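Nuclease NucT (Helicobacter pylori, PDB 6EHI) is a nuclease with a PLD-like domain, built around a mixed beta sheet packed between helices. Local coordinates at residues D18-N21 and S22-G26; S28-R31 and E32-I36. The protein carries 1 engineered substitution. All blocks are in the same frame, centred on the assembly; numbering follows the deposited sequence.

Contact 1. Residues D18-N21 and S22-G26; sequences DALN and SLISG
The flat groups joining Leu20 to Ile24, and Asp18 to Ser22, are peptide carbonyls of a single helix. Ile24 N approaches Leu20 O end-on at 2.8 Å, with an almost straight N-H, so this donor stays off both faces of the carbonyl. Ser22 N, by contrast, lies 35° out of the plane of the Asp18 carbonyl, at 2.9 Å from Asp18 O. Two further bonds fill out the ladder: Leu23 N reaches Ala19 O at 3.1 Å, and Ser25 N reaches Asn21 O at 2.8 Å. The first carbon of the later side chain can also lean on the accepted oxygen, as where Ser25 CB comes to 3.1 Å from Asn21 O.

The side-chain part of the contact belongs to Leu20 and Ile24, which cross at a slant one turn apart. Leu20 turns CG away from its own N and beside its carbonyl carbon (chi1 -176°), which, together with the second torsion, carries CD1 toward Ile24. Ile24 sets CG1 beside its N (chi1 -81°), from where CG1 passes near Leu20 O and CD1 ends 3.7 Å from Leu20 CD1. Leu20 CG is nearly as close, at 3.8 Å from Ile24 CD1, so the terminal methyl of Ile24 rests against the branch point as well as one arm of the leucine.

Around this pair, Ile46 of helix 44-54 touches Leu20, Leu23 and Ile24, while Phe129 meets Ala19, Leu20 and Leu23. Phe10 and Phe118, on two strands of the sheet, reach Ser22. The evidence describes an amphipathic alpha helix with i to i+4 bonding, here the helix that crosses over from strand 7-12 to strand 33-38, which run the same way with three strands between them in the mixed sheet of the PLD-like fold.

Contact 2. Residues S28-R31 and E32-I36; sequences SSAR and ESVKI
Ala30 and Val34 touch where the chain turns from helix 16-28 into strand 33-38, the second half of a beta-alpha-beta crossover. Ser28 still has helical backbone angles, and its carbonyl oxygen accepts a hydrogen bond from Arg56 NH1, which also binds Ala30 O; one guanidinium nitrogen thus spans the end of the helix and the start of the connection. Ser29 leaves the helical conformation, and Ala30 is extended. The methyl of Ala30 points at the coming strand: CB lies 3.7 Å from Val34 CG2 and 3.9 Å from Ser33 O, with Ile112 of the neighbouring strand touching both Ala30 and Val34. Val34 brings CG2 to this spot because that methyl sits beside its own N, leaving CG1 opposite the N (chi1 174°). At Arg31 the backbone N is bonded to Asp113 OD2, while Asp113 OD1 takes the N-H groups of Glu32 and Ser33, so a single carboxylate holds three successive amides, from the loop into the strand. The Arg31 chain runs extended away from Glu32. Glu32 instead folds back at chi2 (-66°), bringing its carboxylate oxygen OE2 to 3.4 Å from Arg31 O, an acceptor pair without a hydrogen bond.

How the contacts relate
Contacts 1 and 2 follow one another along the chain, their centres about 13 Å apart: 18-26 lies wholly within helix 16-28, whereas 28-36 runs from the end of that helix into strand 33-38. Each mixes buried and exposed residues. Of the residues touching across each contact, Ala19 and Leu23 are buried in contact 1, and Ala30 and Val34 in contact 2. The helix supplies its own carbonyl acceptors for successive amides, but 28-31 and 32-36 share no hydrogen bonds; Asp113 and Arg56 bond the backbone there, and from Val34 on the strand pairs with its sheet neighbours. Between its segments each contact has one apolar side-chain pair, leucine with isoleucine against alanine with valine.

Contact 1. Residues D18-N21 and S22-G26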
# COMPACT_ATOMS: atom_id res chain seq x y z
N ASP A 18 5.10 10.06 -13.44
CA ASP A 18 5.40 8.76 -14.07
C ASP A 18 4.51 7.66 -13.48
O ASP A 18 4.14 6.74 -14.23
CB ASP A 18 6.86 8.33 -13.91
CG ASP A 18 7.82 9.15 -14.72
OD1 ASP A 18 7.35 9.96 -15.59
OD2 ASP A 18 9.06 8.97 -14.44
N ALA A 19 4.29 7.72 -12.15
CA ALA A 19 3.39 6.76 -11.47
C ALA A 19 1.96 6.82 -12.00
O ALA A 19 1.37 5.77 -12.40
CB ALA A 19 3.42 6.97 -9.99
N LEU A 20 1.40 8.03 -12.05
CA LEU A 20 0.04 8.20 -12.54
C LEU A 20 -0.03 7.72 -13.95
O LEU A 20 -0.93 6.87 -14.28
CB LEU A 20 -0.45 9.62 -12.36
CG LEU A 20 -1.87 9.93 -12.73
CD1 LEU A 20 -2.82 9.02 -11.97
CD2 LEU A 20 -2.18 11.40 -12.51
N ASN A 21 0.90 8.19 -14.78
CA ASN A 21 0.87 7.88 -16.19
C ASN A 21 1.00 6.37 -16.40
O ASN A 21 0.35 5.84 -17.30
CB ASN A 21 2.01 8.67 -16.99
CG ASN A 21 1.79 10.19 -17.09
OD1 ASN A 21 0.71 10.72 -16.91
ND2 ASN A 21 2.87 10.91 -17.39
N SER A 22 1.80 5.64 -15.60
CA SER A 22 1.93 4.19 -15.71
C SER A 22 0.58 3.51 -15.48
O SER A 22 0.20 2.55 -16.15
CB SER A 22 2.94 3.63 -14.71
OG SER A 22 3.15 2.21 -14.83
N LEU A 23 -0.07 3.92 -14.41
CA LEU A 23 -1.32 3.32 -13.97
C LEU A 23 -2.39 3.61 -15.03
O LEU A 23 -3.14 2.75 -15.41
CB LEU A 23 -1.77 3.94 -12.62
CG LEU A 23 -3.12 3.43 -12.08
CD1 LEU A 23 -3.03 1.93 -11.95
CD2 LEU A 23 -3.44 4.08 -10.75
N ILE A 24 -2.50 4.87 -15.41
CA ILE A 24 -3.49 5.30 -16.40
C ILE A 24 -3.27 4.59 -17.70
O ILE A 24 -4.24 4.09 -18.26
CB ILE A 24 -3.56 6.81 -16.50
CG1 ILE A 24 -4.41 7.24 -15.34
CG2 ILE A 24 -4.21 7.29 -17.80
CD1 ILE A 24 -4.57 8.69 -15.16
N SER A 25 -2.02 4.51 -18.14
CA SER A 25 -1.71 3.77 -19.35
C SER A 25 -2.02 2.26 -19.25
O SER A 25 -2.55 1.64 -20.18
CB SER A 25 -0.29 4.04 -19.78
OG SER A 25 0.08 3.16 -20.79
N GLY A 26 -1.73 1.66 -18.11
CA GLY A 26 -2.02 0.26 -17.88
C GLY A 26 -3.50 -0.03 -18.01
O GLY A 26 -3.92 -1.05 -18.52

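Contact 2. Residues S28-R31 and E32-I36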
# COMPACT_ATOMS: atom_id res chain seq x y z
N SER A 28 -5.86 1.99 -19.51
CA SER A 28 -6.27 2.49 -20.81
C SER A 28 -5.97 1.54 -21.91
O SER A 28 -6.85 1.32 -22.74
CB SER A 28 -5.64 3.81 -21.08
OG SER A 28 -6.27 4.68 -20.22
N SER A 29 -4.81 0.90 -21.87
CA SER A 29 -4.45 -0.02 -22.92
C SER A 29 -4.89 -1.49 -22.68
O SER A 29 -4.48 -2.36 -23.42
CB SER A 29 -2.94 0.10 -23.20
OG SER A 29 -2.62 1.47 -23.55
N ALA A 30 -5.63 -1.81 -21.62
CA ALA A 30 -6.15 -3.16 -21.42
C ALA A 30 -6.92 -3.64 -22.66
O ALA A 30 -7.60 -2.88 -23.34
CB ALA A 30 -7.06 -3.32 -20.21
N ARG A 31 -6.72 -4.89 -22.96
CA ARG A 31 -7.34 -5.52 -24.13
C ARG A 31 -8.46 -6.46 -23.75
O ARG A 31 -9.23 -6.83 -24.63
CB ARG A 31 -6.30 -6.33 -24.92
CG ARG A 31 -5.04 -5.55 -25.21
CD ARG A 31 -4.09 -6.32 -26.11
NE ARG A 31 -3.02 -5.40 -26.53
CZ ARG A 31 -2.00 -5.71 -27.35
NH1 ARG A 31 -1.88 -6.93 -27.89
NH2 ARG A 31 -1.10 -4.77 -27.63
N GLU A 32 -8.54 -6.88 -22.47
CA GLU A 32 -9.54 -7.85 -21.98
C GLU A 32 -10.29 -7.50 -20.72
O GLU A 32 -11.53 -7.58 -20.67
CB GLU A 32 -8.84 -9.19 -21.67
CG GLU A 32 -8.15 -9.81 -22.89
CD GLU A 32 -9.15 -10.22 -23.96
OE1 GLU A 32 -10.25 -10.68 -23.56
OE2 GLU A 32 -8.84 -10.12 -25.17
N SER A 33 -9.54 -7.21 -19.66
CA SER A 33 -10.15 -7.03 -18.36
C SER A 33 -9.35 -6.15 -17.42
O SER A 33 -8.11 -5.98 -17.54
CB SER A 33 -10.36 -8.35 -17.64
OG SER A 33 -9.15 -8.99 -17.37
N VAL A 34 -10.11 -5.54 -16.52
CA VAL A 34 -9.52 -4.67 -15.49
C VAL A 34 -10.21 -5.00 -14.20
O VAL A 34 -11.45 -4.90 -14.09
CB VAL A 34 -9.64 -3.16 -15.84
CG1 VAL A 34 -9.15 -2.33 -14.68
CG2 VAL A 34 -8.87 -2.79 -17.08
N LYS A 35 -9.42 -5.46 -13.23
CA LYS A 35 -9.89 -5.85 -11.96
C LYS A 35 -9.27 -4.98 -10.90
O LYS A 35 -8.04 -4.89 -10.79
CB LYS A 35 -9.58 -7.33 -11.70
CG LYS A 35 -10.35 -8.33 -12.65
CD LYS A 35 -9.88 -9.77 -12.50
CE LYS A 35 -10.53 -10.67 -13.51
NZ LYS A 35 -11.93 -10.93 -13.06
N ILE A 36 -10.11 -4.31 -10.09
CA ILE A 36 -9.56 -3.30 -9.17
C ILE A 36 -10.15 -3.51 -7.81
O ILE A 36 -11.36 -3.79 -7.66
CB ILE A 36 -9.94 -1.88 -9.61
CG1 ILE A 36 -9.29 -1.55 -10.94
CG2 ILE A 36 -9.65 -0.79 -8.55
CD1 ILE A 36 -9.97 -0.47 -11.81